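Local coordinates for RIM-binding protein, isoform F (Drosophila melanogaster, PDB 6Q9M) that probably couples synaptic vesicle recruitment to release sites at the presynaptic active zone, with a central array of fibronectin type III domains, at residues V24-S29 and Y42-D47; P9-L14 and Q85-A90; S106-S111 and V163-K168. All blocks are in the same frame, centred on the assembly; numbering follows the deposited sequence.

Contact 1 of 3, residues V24-S29 and Y42-D47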
ATOM      1  N   VAL A  24     -21.345  -4.107 -18.026  1.00 57.10           N
ATOM      2  CA  VAL A  24     -20.893  -5.399 -17.503  1.00 59.11           C
ATOM      3  C   VAL A  24     -21.849  -5.855 -16.412  1.00 59.84           C
ATOM      4  O   VAL A  24     -22.389  -5.036 -15.662  1.00 63.51           O
ATOM      5  CB  VAL A  24     -19.440  -5.366 -16.963  1.00 60.41           C
ATOM      6  CG1 VAL A  24     -18.425  -5.187 -18.074  1.00 59.80           C
ATOM      7  CG2 VAL A  24     -19.281  -4.301 -15.882  1.00 51.61           C
ATOM      8  N   LEU A  25     -22.042  -7.169 -16.323  1.00 57.55           N
ATOM      9  CA  LEU A  25     -22.818  -7.794 -15.260  1.00 62.85           C
ATOM     10  C   LEU A  25     -21.885  -8.597 -14.354  1.00 64.24           C
ATOM     11  O   LEU A  25     -21.138  -9.454 -14.835  1.00 62.07           O
ATOM     12  CB  LEU A  25     -23.896  -8.685 -15.863  1.00 69.20           C
ATOM     13  CG  LEU A  25     -24.792  -9.480 -14.931  1.00 70.09           C
ATOM     14  CD1 LEU A  25     -25.773  -8.566 -14.218  1.00 72.25           C
ATOM     15  CD2 LEU A  25     -25.525 -10.556 -15.707  1.00 66.22           C
ATOM     16  N   ILE A  26     -21.912  -8.297 -13.054  1.00 62.03           N
ATOM     17  CA  ILE A  26     -21.030  -8.918 -12.077  1.00 64.79           C
ATOM     18  C   ILE A  26     -21.854  -9.558 -10.972  1.00 63.25           C
ATOM     19  O   ILE A  26     -23.020  -9.222 -10.745  1.00 59.71           O
ATOM     20  CB  ILE A  26     -20.030  -7.936 -11.437  1.00 57.54           C
ATOM     21  CG1 ILE A  26     -20.786  -6.988 -10.502  1.00 47.85           C
ATOM     22  CG2 ILE A  26     -19.197  -7.215 -12.488  1.00 58.17           C
ATOM     23  CD1 ILE A  26     -19.889  -5.975  -9.826  1.00 50.83           C
ATOM     24  N   GLY A  27     -21.204 -10.484 -10.266  1.00 62.81           N
ATOM     25  CA  GLY A  27     -21.782 -11.095  -9.091  1.00 60.31           C
ATOM     26  C   GLY A  27     -20.720 -11.239  -8.020  1.00 63.40           C
ATOM     27  O   GLY A  27     -19.520 -11.171  -8.299  1.00 59.21           O
ATOM     28  N   TRP A  28     -21.179 -11.407  -6.777  1.00 63.51           N
ATOM     29  CA  TRP A  28     -20.277 -11.586  -5.643  1.00 62.95           C
ATOM     30  C   TRP A  28     -21.013 -12.344  -4.542  1.00 70.72           C
ATOM     31  O   TRP A  28     -22.196 -12.690  -4.669  1.00 55.85           O
ATOM     32  CB  TRP A  28     -19.710 -10.244  -5.146  1.00 55.71           C
ATOM     33  CG  TRP A  28     -20.725  -9.258  -4.607  1.00 59.58           C
ATOM     34  CD1 TRP A  28     -21.124  -9.116  -3.299  1.00 55.48           C
ATOM     35  CD2 TRP A  28     -21.451  -8.269  -5.357  1.00 57.59           C
ATOM     36  NE1 TRP A  28     -22.051  -8.105  -3.194  1.00 59.97           N
ATOM     37  CE2 TRP A  28     -22.281  -7.575  -4.439  1.00 65.31           C
ATOM     38  CE3 TRP A  28     -21.508  -7.927  -6.713  1.00 55.11           C
ATOM     39  CZ2 TRP A  28     -23.161  -6.548  -4.838  1.00 62.10           C
ATOM     40  CZ3 TRP A  28     -22.378  -6.892  -7.110  1.00 59.20           C
ATOM     41  CH2 TRP A  28     -23.194  -6.223  -6.171  1.00 59.30           C
ATOM     42  N   SER A  29     -20.290 -12.622  -3.458  1.00 75.94           N
ATOM     43  CA  SER A  29     -20.811 -13.335  -2.302  1.00 73.12           C
ATOM     44  C   SER A  29     -20.672 -12.468  -1.058  1.00 72.57           C
ATOM     45  O   SER A  29     -19.742 -11.658  -0.964  1.00 74.85           O
ATOM     46  CB  SER A  29     -20.067 -14.658  -2.086  1.00 78.33           C
ATOM     47  OG  SER A  29     -20.072 -15.436  -3.267  1.00 84.30           O
ATOM     48  N   TYR A  42     -23.748  -2.654  -0.164  1.00 58.56           N
ATOM     49  CA  TYR A  42     -22.566  -2.790  -0.992  1.00 58.35           C
ATOM     50  C   TYR A  42     -22.408  -1.568  -1.892  1.00 64.82           C
ATOM     51  O   TYR A  42     -23.391  -0.972  -2.344  1.00 69.38           O
ATOM     52  CB  TYR A  42     -22.634  -4.046  -1.867  1.00 56.51           C
ATOM     53  CG  TYR A  42     -22.769  -5.343  -1.128  1.00 60.36           C
ATOM     54  CD1 TYR A  42     -24.021  -5.871  -0.813  1.00 67.48           C
ATOM     55  CD2 TYR A  42     -21.648  -6.056  -0.754  1.00 65.81           C
ATOM     56  CE1 TYR A  42     -24.138  -7.076  -0.132  1.00 63.75           C
ATOM     57  CE2 TYR A  42     -21.755  -7.260  -0.089  1.00 67.29           C
ATOM     58  CZ  TYR A  42     -22.997  -7.766   0.226  1.00 66.98           C
ATOM     59  OH  TYR A  42     -23.070  -8.959   0.910  1.00 69.09           O
ATOM     60  N   HIS A  43     -21.151  -1.215  -2.150  1.00 55.83           N
ATOM     61  CA  HIS A  43     -20.774  -0.120  -3.032  1.00 52.48           C
ATOM     62  C   HIS A  43     -19.948  -0.706  -4.168  1.00 56.24           C
ATOM     63  O   HIS A  43     -18.906  -1.327  -3.924  1.00 54.93           O
ATOM     64  CB  HIS A  43     -19.957   0.936  -2.292  1.00 50.92           C
ATOM     65  CG  HIS A  43     -20.771   1.892  -1.486  1.00 53.07           C
ATOM     66  ND1 HIS A  43     -22.146   1.850  -1.442  1.00 62.58           N
ATOM     67  CD2 HIS A  43     -20.400   2.924  -0.692  1.00 59.75           C
ATOM     68  CE1 HIS A  43     -22.592   2.820  -0.661  1.00 61.65           C
ATOM     69  NE2 HIS A  43     -21.552   3.484  -0.190  1.00 63.43           N
ATOM     70  N   VAL A  44     -20.409  -0.520  -5.403  1.00 48.61           N
ATOM     71  CA  VAL A  44     -19.704  -1.020  -6.577  1.00 47.34           C
ATOM     72  C   VAL A  44     -18.961   0.137  -7.218  1.00 52.36           C
ATOM     73  O   VAL A  44     -19.559   1.177  -7.523  1.00 59.89           O
ATOM     74  CB  VAL A  44     -20.669  -1.675  -7.571  1.00 50.26           C
ATOM     75  CG1 VAL A  44     -19.882  -2.329  -8.687  1.00 45.04           C
ATOM     76  CG2 VAL A  44     -21.523  -2.699  -6.842  1.00 57.95           C
ATOM     77  N   TYR A  45     -17.656  -0.034  -7.406  1.00 53.80           N
ATOM     78  CA  TYR A  45     -16.795   0.978  -8.002  1.00 54.67           C
ATOM     79  C   TYR A  45     -16.229   0.492  -9.326  1.00 56.00           C
ATOM     80  O   TYR A  45     -15.969  -0.702  -9.508  1.00 56.17           O
ATOM     81  CB  TYR A  45     -15.638   1.340  -7.086  1.00 52.49           C
ATOM     82  CG  TYR A  45     -16.064   2.009  -5.805  1.00 54.56           C
ATOM     83  CD1 TYR A  45     -16.569   1.261  -4.750  1.00 58.98           C
ATOM     84  CD2 TYR A  45     -15.967   3.383  -5.651  1.00 49.50           C
ATOM     85  CE1 TYR A  45     -16.962   1.858  -3.584  1.00 61.34           C
ATOM     86  CE2 TYR A  45     -16.361   3.986  -4.478  1.00 58.69           C
ATOM     87  CZ  TYR A  45     -16.856   3.215  -3.447  1.00 61.45           C
ATOM     88  OH  TYR A  45     -17.253   3.795  -2.265  1.00 74.67           O
ATOM     89  N   VAL A  46     -16.019   1.437 -10.241  1.00 59.38           N
ATOM     90  CA  VAL A  46     -15.302   1.185 -11.486  1.00 55.44           C
ATOM     91  C   VAL A  46     -14.242   2.271 -11.619  1.00 55.43           C
ATOM     92  O   VAL A  46     -14.568   3.465 -11.612  1.00 63.22           O
ATOM     93  CB  VAL A  46     -16.250   1.174 -12.703  1.00 57.41           C
ATOM     94  CG1 VAL A  46     -15.477   1.020 -13.992  1.00 55.52           C
ATOM     95  CG2 VAL A  46     -17.266   0.043 -12.576  1.00 55.41           C
ATOM     96  N   ASP A  47     -12.982   1.857 -11.714  1.00 53.67           N
ATOM     97  CA  ASP A  47     -11.831   2.761 -11.683  1.00 55.65           C
ATOM     98  C   ASP A  47     -11.992   3.828 -10.607  1.00 62.29           C
ATOM     99  O   ASP A  47     -11.773   5.017 -10.835  1.00 70.81           O
ATOM    100  CB  ASP A  47     -11.582   3.400 -13.047  1.00 59.66           C
ATOM    101  CG  ASP A  47     -11.679   2.399 -14.190  1.00 68.43           C
ATOM    102  OD1 ASP A  47     -11.358   1.212 -13.969  1.00 66.73           O
ATOM    103  OD2 ASP A  47     -12.087   2.797 -15.308  1.00 71.90           O
TER

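Contact 2 of 3, residues P9-L14 and Q85-A90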
ATOM      1  N   PRO A   9     -15.231  -6.726   7.344  1.00 58.44           N
ATOM      2  CA  PRO A   9     -15.194  -7.862   6.412  1.00 58.44           C
ATOM      3  C   PRO A   9     -15.677  -7.467   5.022  1.00 62.58           C
ATOM      4  O   PRO A   9     -16.580  -6.640   4.863  1.00 66.39           O
ATOM      5  CB  PRO A   9     -16.136  -8.889   7.067  1.00 58.34           C
ATOM      6  CG  PRO A   9     -16.135  -8.541   8.499  1.00 62.99           C
ATOM      7  CD  PRO A   9     -15.964  -7.050   8.581  1.00 61.89           C
ATOM      8  N   ALA A  10     -15.087  -8.099   4.015  1.00 52.17           N
ATOM      9  CA  ALA A  10     -15.242  -7.697   2.628  1.00 51.99           C
ATOM     10  C   ALA A  10     -15.931  -8.774   1.796  1.00 57.10           C
ATOM     11  O   ALA A  10     -15.887  -9.961   2.140  1.00 56.88           O
ATOM     12  CB  ALA A  10     -13.862  -7.382   2.034  1.00 48.97           C
ATOM     13  N   PRO A  11     -16.567  -8.399   0.686  1.00 54.69           N
ATOM     14  CA  PRO A  11     -17.209  -9.404  -0.168  1.00 60.69           C
ATOM     15  C   PRO A  11     -16.174 -10.327  -0.787  1.00 54.53           C
ATOM     16  O   PRO A  11     -14.986 -10.023  -0.833  1.00 63.49           O
ATOM     17  CB  PRO A  11     -17.937  -8.574  -1.248  1.00 57.68           C
ATOM     18  CG  PRO A  11     -17.860  -7.127  -0.775  1.00 57.62           C
ATOM     19  CD  PRO A  11     -16.601  -7.059   0.069  1.00 49.73           C
ATOM     20  N   LYS A  12     -16.640 -11.487  -1.234  1.00 58.61           N
ATOM     21  CA  LYS A  12     -15.783 -12.510  -1.820  1.00 58.34           C
ATOM     22  C   LYS A  12     -16.363 -12.969  -3.156  1.00 55.19           C
ATOM     23  O   LYS A  12     -17.502 -12.667  -3.506  1.00 52.08           O
ATOM     24  CB  LYS A  12     -15.608 -13.700  -0.864  1.00 66.48           C
ATOM     25  CG  LYS A  12     -15.377 -13.297   0.600  1.00 68.77           C
ATOM     26  CD  LYS A  12     -15.643 -14.449   1.586  1.00 71.63           C
ATOM     27  CE  LYS A  12     -15.430 -15.817   0.951  1.00 75.16           C
ATOM     28  NZ  LYS A  12     -15.153 -16.894   1.960  1.00 88.34           N
ATOM     29  N   HIS A  13     -15.555 -13.730  -3.893  1.00 56.49           N
ATOM     30  CA  HIS A  13     -15.981 -14.401  -5.119  1.00 60.39           C
ATOM     31  C   HIS A  13     -16.539 -13.411  -6.140  1.00 64.89           C
ATOM     32  O   HIS A  13     -17.509 -13.694  -6.850  1.00 61.12           O
ATOM     33  CB  HIS A  13     -16.983 -15.511  -4.806  1.00 59.43           C
ATOM     34  CG  HIS A  13     -16.414 -16.589  -3.938  1.00 77.94           C
ATOM     35  ND1 HIS A  13     -16.734 -16.719  -2.603  1.00 84.27           N
ATOM     36  CD2 HIS A  13     -15.517 -17.569  -4.205  1.00 83.21           C
ATOM     37  CE1 HIS A  13     -16.078 -17.746  -2.091  1.00 84.96           C
ATOM     38  NE2 HIS A  13     -15.333 -18.279  -3.042  1.00 85.18           N
ATOM     39  N   LEU A  14     -15.881 -12.258  -6.243  1.00 60.07           N
ATOM     40  CA  LEU A  14     -16.183 -11.289  -7.282  1.00 53.41           C
ATOM     41  C   LEU A  14     -16.051 -11.935  -8.657  1.00 59.60           C
ATOM     42  O   LEU A  14     -15.029 -12.549  -8.975  1.00 58.43           O
ATOM     43  CB  LEU A  14     -15.240 -10.104  -7.154  1.00 48.84           C
ATOM     44  CG  LEU A  14     -15.435  -8.971  -8.140  1.00 52.72           C
ATOM     45  CD1 LEU A  14     -16.908  -8.612  -8.201  1.00 49.77           C
ATOM     46  CD2 LEU A  14     -14.574  -7.764  -7.780  1.00 51.37           C
ATOM     47  N   GLN A  85     -18.925   2.788   7.751  1.00 80.06           N
ATOM     48  CA  GLN A  85     -17.572   2.286   7.559  1.00 79.49           C
ATOM     49  C   GLN A  85     -17.555   1.244   6.441  1.00 77.70           C
ATOM     50  O   GLN A  85     -18.526   0.515   6.227  1.00 85.65           O
ATOM     51  CB  GLN A  85     -17.057   1.643   8.849  1.00 83.04           C
ATOM     52  CG  GLN A  85     -16.344   2.577   9.811  1.00 97.32           C
ATOM     53  CD  GLN A  85     -15.688   1.825  10.969  1.00113.26           C
ATOM     54  OE1 GLN A  85     -16.373   1.222  11.800  1.00120.77           O
ATOM     55  NE2 GLN A  85     -14.356   1.862  11.030  1.00114.06           N
ATOM     56  N   THR A  86     -16.440   1.180   5.715  1.00 76.84           N
ATOM     57  CA  THR A  86     -16.349   0.341   4.525  1.00 73.64           C
ATOM     58  C   THR A  86     -15.104  -0.538   4.575  1.00 69.04           C
ATOM     59  O   THR A  86     -14.173  -0.289   5.344  1.00 69.26           O
ATOM     60  CB  THR A  86     -16.326   1.159   3.221  1.00 72.23           C
ATOM     61  OG1 THR A  86     -15.176   2.014   3.206  1.00 77.21           O
ATOM     62  CG2 THR A  86     -17.587   2.005   3.075  1.00 78.05           C
ATOM     63  N   SER A  87     -15.108  -1.576   3.743  1.00 66.18           N
ATOM     64  CA  SER A  87     -13.918  -2.364   3.460  1.00 58.02           C
ATOM     65  C   SER A  87     -13.127  -1.712   2.322  1.00 52.14           C
ATOM     66  O   SER A  87     -13.617  -0.817   1.627  1.00 53.84           O
ATOM     67  CB  SER A  87     -14.292  -3.800   3.098  1.00 52.34           C
ATOM     68  OG  SER A  87     -15.182  -3.815   1.992  1.00 56.62           O
ATOM     69  N   ARG A  88     -11.893  -2.179   2.128  1.00 46.88           N
ATOM     70  CA  ARG A  88     -11.004  -1.603   1.124  1.00 45.35           C
ATOM     71  C   ARG A  88     -11.186  -2.288  -0.222  1.00 47.32           C
ATOM     72  O   ARG A  88     -11.579  -3.453  -0.303  1.00 57.19           O
ATOM     73  CB  ARG A  88      -9.552  -1.713   1.561  1.00 45.20           C
ATOM     74  CG  ARG A  88      -9.307  -1.149   2.940  1.00 58.14           C
ATOM     75  CD  ARG A  88      -7.840  -0.892   3.179  1.00 66.76           C
ATOM     76  NE  ARG A  88      -7.592  -0.423   4.538  1.00 77.23           N
ATOM     77  CZ  ARG A  88      -7.422   0.853   4.868  1.00 82.62           C
ATOM     78  NH1 ARG A  88      -7.469   1.789   3.925  1.00 79.28           N
ATOM     79  NH2 ARG A  88      -7.196   1.191   6.137  1.00 85.42           N
ATOM     80  N   ASP A  89     -10.902  -1.539  -1.291  1.00 48.72           N
ATOM     81  CA  ASP A  89     -11.019  -2.096  -2.637  1.00 51.40           C
ATOM     82  C   ASP A  89     -10.154  -3.343  -2.805  1.00 53.08           C
ATOM     83  O   ASP A  89     -10.583  -4.320  -3.433  1.00 52.16           O
ATOM     84  CB  ASP A  89     -10.624  -1.044  -3.687  1.00 53.35           C
ATOM     85  CG  ASP A  89     -11.710   0.004  -3.927  1.00 68.77           C
ATOM     86  OD1 ASP A  89     -11.390   1.093  -4.446  1.00 80.73           O
ATOM     87  OD2 ASP A  89     -12.888  -0.248  -3.601  1.00 74.33           O
ATOM     88  N   ALA A  90      -8.937  -3.332  -2.238  1.00 39.64           N
ATOM     89  CA  ALA A  90      -7.967  -4.404  -2.446  1.00 42.09           C
ATOM     90  C   ALA A  90      -8.444  -5.750  -1.942  1.00 50.04           C
ATOM     91  O   ALA A  90      -7.819  -6.771  -2.271  1.00 49.87           O
ATOM     92  CB  ALA A  90      -6.642  -4.077  -1.746  1.00 46.71           C
TER

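Contact 3 of 3, residues S106-S111 and V163-K168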
ATOM      1  N   SER A 106       0.023  -5.191  -7.885  1.00 51.45           N
ATOM      2  CA  SER A 106       0.691  -3.911  -8.084  1.00 47.61           C
ATOM      3  C   SER A 106       0.718  -3.157  -6.764  1.00 53.43           C
ATOM      4  O   SER A 106       0.110  -3.569  -5.773  1.00 50.28           O
ATOM      5  CB  SER A 106      -0.014  -3.054  -9.146  1.00 42.49           C
ATOM      6  OG  SER A 106      -1.250  -2.531  -8.656  1.00 50.20           O
ATOM      7  N   ALA A 107       1.398  -2.017  -6.774  1.00 55.72           N
ATOM      8  CA  ALA A 107       1.449  -1.117  -5.620  1.00 50.02           C
ATOM      9  C   ALA A 107       1.925  -1.830  -4.356  1.00 41.57           C
ATOM     10  O   ALA A 107       1.398  -1.619  -3.266  1.00 43.65           O
ATOM     11  CB  ALA A 107       0.087  -0.445  -5.383  1.00 37.27           C
ATOM     12  N   VAL A 108       2.935  -2.687  -4.506  1.00 44.89           N
ATOM     13  CA  VAL A 108       3.513  -3.395  -3.368  1.00 44.01           C
ATOM     14  C   VAL A 108       4.225  -2.397  -2.460  1.00 53.44           C
ATOM     15  O   VAL A 108       5.087  -1.636  -2.909  1.00 47.45           O
ATOM     16  CB  VAL A 108       4.484  -4.476  -3.861  1.00 47.15           C
ATOM     17  CG1 VAL A 108       5.142  -5.194  -2.667  1.00 42.43           C
ATOM     18  CG2 VAL A 108       3.759  -5.477  -4.794  1.00 44.59           C
ATOM     19  N   ARG A 109       3.863  -2.376  -1.178  1.00 56.13           N
ATOM     20  CA  ARG A 109       4.424  -1.380  -0.272  1.00 57.00           C
ATOM     21  C   ARG A 109       4.818  -2.025   1.045  1.00 55.16           C
ATOM     22  O   ARG A 109       4.150  -2.943   1.529  1.00 57.80           O
ATOM     23  CB  ARG A 109       3.443  -0.229   0.051  1.00 55.37           C
ATOM     24  CG  ARG A 109       2.578   0.264  -1.099  1.00 70.49           C
ATOM     25  CD  ARG A 109       1.425   1.181  -0.609  1.00 87.86           C
ATOM     26  NE  ARG A 109       0.247   0.474  -0.077  1.00100.09           N
ATOM     27  CZ  ARG A 109      -0.660  -0.170  -0.816  1.00105.07           C
ATOM     28  NH1 ARG A 109      -0.538  -0.231  -2.135  1.00102.95           N
ATOM     29  NH2 ARG A 109      -1.695  -0.765  -0.234  1.00109.74           N
ATOM     30  N   ALA A 110       5.885  -1.496   1.640  1.00 52.44           N
ATOM     31  CA  ALA A 110       6.333  -1.879   2.971  1.00 49.44           C
ATOM     32  C   ALA A 110       6.034  -0.737   3.923  1.00 55.24           C
ATOM     33  O   ALA A 110       6.285   0.427   3.596  1.00 65.06           O
ATOM     34  CB  ALA A 110       7.830  -2.191   2.993  1.00 43.30           C
ATOM     35  N   SER A 111       5.491  -1.068   5.093  1.00 54.61           N
ATOM     36  CA  SER A 111       5.183  -0.066   6.104  1.00 61.45           C
ATOM     37  C   SER A 111       5.385  -0.691   7.477  1.00 57.19           C
ATOM     38  O   SER A 111       5.689  -1.882   7.596  1.00 57.03           O
ATOM     39  CB  SER A 111       3.759   0.479   5.944  1.00 55.53           C
ATOM     40  OG  SER A 111       2.810  -0.544   6.186  1.00 54.97           O
ATOM     41  N   VAL A 163      10.944  -7.273  -1.565  1.00 46.16           N
ATOM     42  CA  VAL A 163       9.832  -8.200  -1.400  1.00 45.73           C
ATOM     43  C   VAL A 163       8.928  -8.079  -2.615  1.00 43.56           C
ATOM     44  O   VAL A 163       8.663  -6.965  -3.087  1.00 58.71           O
ATOM     45  CB  VAL A 163       9.083  -7.952  -0.068  1.00 51.38           C
ATOM     46  CG1 VAL A 163       8.823  -6.516   0.126  1.00 55.69           C
ATOM     47  CG2 VAL A 163       7.776  -8.766  -0.022  1.00 60.26           C
ATOM     48  N   THR A 164       8.512  -9.229  -3.143  1.00 44.97           N
ATOM     49  CA  THR A 164       7.619  -9.336  -4.291  1.00 54.56           C
ATOM     50  C   THR A 164       6.359 -10.090  -3.883  1.00 52.47           C
ATOM     51  O   THR A 164       6.354 -10.844  -2.906  1.00 49.84           O
ATOM     52  CB  THR A 164       8.283 -10.069  -5.455  1.00 56.60           C
ATOM     53  OG1 THR A 164       8.416 -11.448  -5.104  1.00 66.15           O
ATOM     54  CG2 THR A 164       9.668  -9.510  -5.725  1.00 59.21           C
ATOM     55  N   VAL A 165       5.294  -9.898  -4.657  1.00 47.47           N
ATOM     56  CA  VAL A 165       4.026 -10.582  -4.441  1.00 43.28           C
ATOM     57  C   VAL A 165       3.521 -11.105  -5.780  1.00 50.52           C
ATOM     58  O   VAL A 165       3.531 -10.380  -6.778  1.00 58.72           O
ATOM     59  CB  VAL A 165       2.982  -9.658  -3.791  1.00 44.24           C
ATOM     60  CG1 VAL A 165       1.663 -10.414  -3.589  1.00 53.75           C
ATOM     61  CG2 VAL A 165       3.500  -9.115  -2.469  1.00 32.04           C
ATOM     62  N   ARG A 166       3.103 -12.364  -5.813  1.00 51.57           N
ATOM     63  CA  ARG A 166       2.598 -12.932  -7.050  1.00 56.86           C
ATOM     64  C   ARG A 166       1.356 -13.766  -6.718  1.00 56.72           C
ATOM     65  O   ARG A 166       1.171 -14.245  -5.590  1.00 57.18           O
ATOM     66  CB  ARG A 166       3.812 -13.642  -7.743  1.00 69.92           C
ATOM     67  CG  ARG A 166       4.678 -14.480  -6.770  1.00 92.13           C
ATOM     68  CD  ARG A 166       5.448 -15.415  -7.616  1.00102.61           C
ATOM     69  NE  ARG A 166       6.022 -16.635  -7.054  1.00103.62           N
ATOM     70  CZ  ARG A 166       5.477 -17.704  -6.457  1.00108.30           C
ATOM     71  NH1 ARG A 166       4.205 -18.109  -6.707  1.00103.87           N
ATOM     72  NH2 ARG A 166       6.370 -18.576  -5.965  1.00117.66           N
ATOM     73  N   ALA A 167       0.450 -13.847  -7.685  1.00 59.74           N
ATOM     74  CA  ALA A 167      -0.791 -14.588  -7.526  1.00 64.35           C
ATOM     75  C   ALA A 167      -0.603 -16.018  -7.997  1.00 66.99           C
ATOM     76  O   ALA A 167      -0.122 -16.242  -9.111  1.00 83.03           O
ATOM     77  CB  ALA A 167      -1.926 -13.936  -8.321  1.00 63.25           C
ATOM     78  N   LYS A 168      -0.945 -16.985  -7.152  1.00 65.73           N
ATOM     79  CA  LYS A 168      -0.958 -18.357  -7.635  1.00 75.69           C
ATOM     80  C   LYS A 168      -2.279 -18.612  -8.351  1.00 86.12           C
ATOM     81  O   LYS A 168      -3.308 -18.016  -8.015  1.00 90.84           O
ATOM     82  CB  LYS A 168      -0.735 -19.352  -6.499  1.00 80.87           C
ATOM     83  CG  LYS A 168      -0.250 -20.721  -7.000  1.00 95.11           C
ATOM     84  CD  LYS A 168       0.916 -20.590  -7.993  1.00 97.36           C
ATOM     85  CE  LYS A 168       0.765 -21.552  -9.182  1.00101.35           C
ATOM     86  NZ  LYS A 168       1.599 -21.175 -10.364  1.00 98.20           N
TER

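Contact 1 of 3, residues V24-S29 and Y42-D47
W28 sets the nitrogen edge of its indole onto the face of the Y42 ring. NE1 stands 3.1 Å above the phenol plane and over its centre; its nearest ring atoms are Y42 CD2 and CE2, with W28 NE1 3.2 Å from Y42 CD2. The five-membered ring and the phenol ring lie with centroids 4.4 Å apart and planes inclined at 62°, a T-shaped pair in which the N-H edge meets the pi cloud. With chi1 of 63°, W28 CG lies between the backbone N and the carbonyl carbon, and the indole reaches across the gap between strands. The far corner of its benzo ring, CH2, touches V44 CG2 at 4.0 Å. The other branch of this valine, CG1, anti to its backbone N, meets I26 CD1 at 3.8 Å. One valine thus packs against both I26 and W28. Were Y42 an alanine, the indole N-H edge would probably lose its aromatic face and a gap would open beside W28. Outside the pair, P11, P30 and P31 touch the Y42 ring, V54 and A62 pack on W28, and I64 lies against both I26 and V44. The two strand segments run roughly antiparallel, at 138°, but their axes stay 10.9 Å apart at closest approach and share no hydrogen bond: side chains alone bridge them. Strand 23-29 belongs to one sheet and strand 39-46 to the other, and this buried tryptophan-tyrosine pairing between facing sheets is characteristic of the fibronectin type III beta-sandwich core.

Contact 2 of 3, residues P9-L14 and Q85-A90
S87 OG rests against A10 and P11 while taking a hydrogen bond from the backbone N of S79 in strand 73-81. Its chi1 of 57° places OG between the backbone N and the carbonyl carbon, where it lies 3.8 Å from A10 CB and 4.0 Å from P11 CD. These are van der Waals contacts; the polar demand of the hydroxyl is met by S79. S87 CB adds its own apolar touch, 3.8 Å from A10 CB, and stands 4.1 Å from P9 O. That carbonyl is itself hydrogen-bonded to S79 OG, and backbone bonding also joins S87 with S79, which thereby binds both segments. The chain entering the first strand of this fibronectin type III domain is in this way laid against the loop that joins strands 73-81 and 93-96, the FG loop of the fold, at the end of the sandwich where its N terminus enters. P11 is buried and its ring also packs on W28, Y42 and V77, side chains of the two facing sheets. Charged groups further along each segment turn to other partners: R88 forms a salt bridge with D6, D89 with R78, and K12 with E32.

Contact 3 of 3, residues S106-S111 and V163-K168
V108 has the largest share of this contact, its two methyls reaching from strand 106-111 toward V163 and V165. Its CG1 lies anti to the backbone N (chi1 178°), which carries this methyl to 4.0 Å from the backbone O of V163 and 4.3 Å from V165 CG2. The second branch, CG2, stands at nearly the same separation from V165, V108 CG2 to V165 CG2 being again 4.3 Å, and V165 CG2 therefore faces the fork of V108. The V163 side chain lies near V108 without touching it, V163 CG1 being 4.8 Å from V108 CG1; its contact is made through the carbonyl O. With T164 turned the other way between them, the two valines put their side chains on one face of strand 163-167, as alternation along a beta strand requires, and V108 projects toward the place between them. The CA atoms of V108 and T164 are 7.3 Å apart, and no hydrogen bond crosses the gap. The contact is van der Waals packing, and its one polar neighbour is the V163 carbonyl oxygen beside V108 CG1. The arginine of strand 163-167 turns elsewhere, R166 forming a salt bridge with E139. This is sandwich packing in the second fibronectin type III domain. Strand 106-111 is the outermost strand of a three-stranded antiparallel sheet, next to strand 118-123, which offers I120 to V163 and W122 to V165. In the facing four-stranded sheet, strand 160-167 runs between strands 131-135 and 198-202, where V133 and F201 pack on V163 and A199 on V108.

From the N terminus, segment 9-14 leads into strand 12-20 and opens contact 2. Strands 23-29 and 39-46 follow, and contact 1 closes a short loop of 12 residues between its segments. Contact 2 closes only at 85-90, after 70 residues, so contact 1 falls within its span. The two adjoin, S29 N lying 2.8 Å from K12 O in a probable hydrogen bond between neighbouring strands of one sheet; contact 1 ties the first domain's two sheets together, contact 2 its entering chain to the loop between strands 73-81 and 93-96. Contact 3 comes later in series, closing 51 residues of the second domain between its facing sheets. Its nearest atoms stay about 6 Å from contact 2.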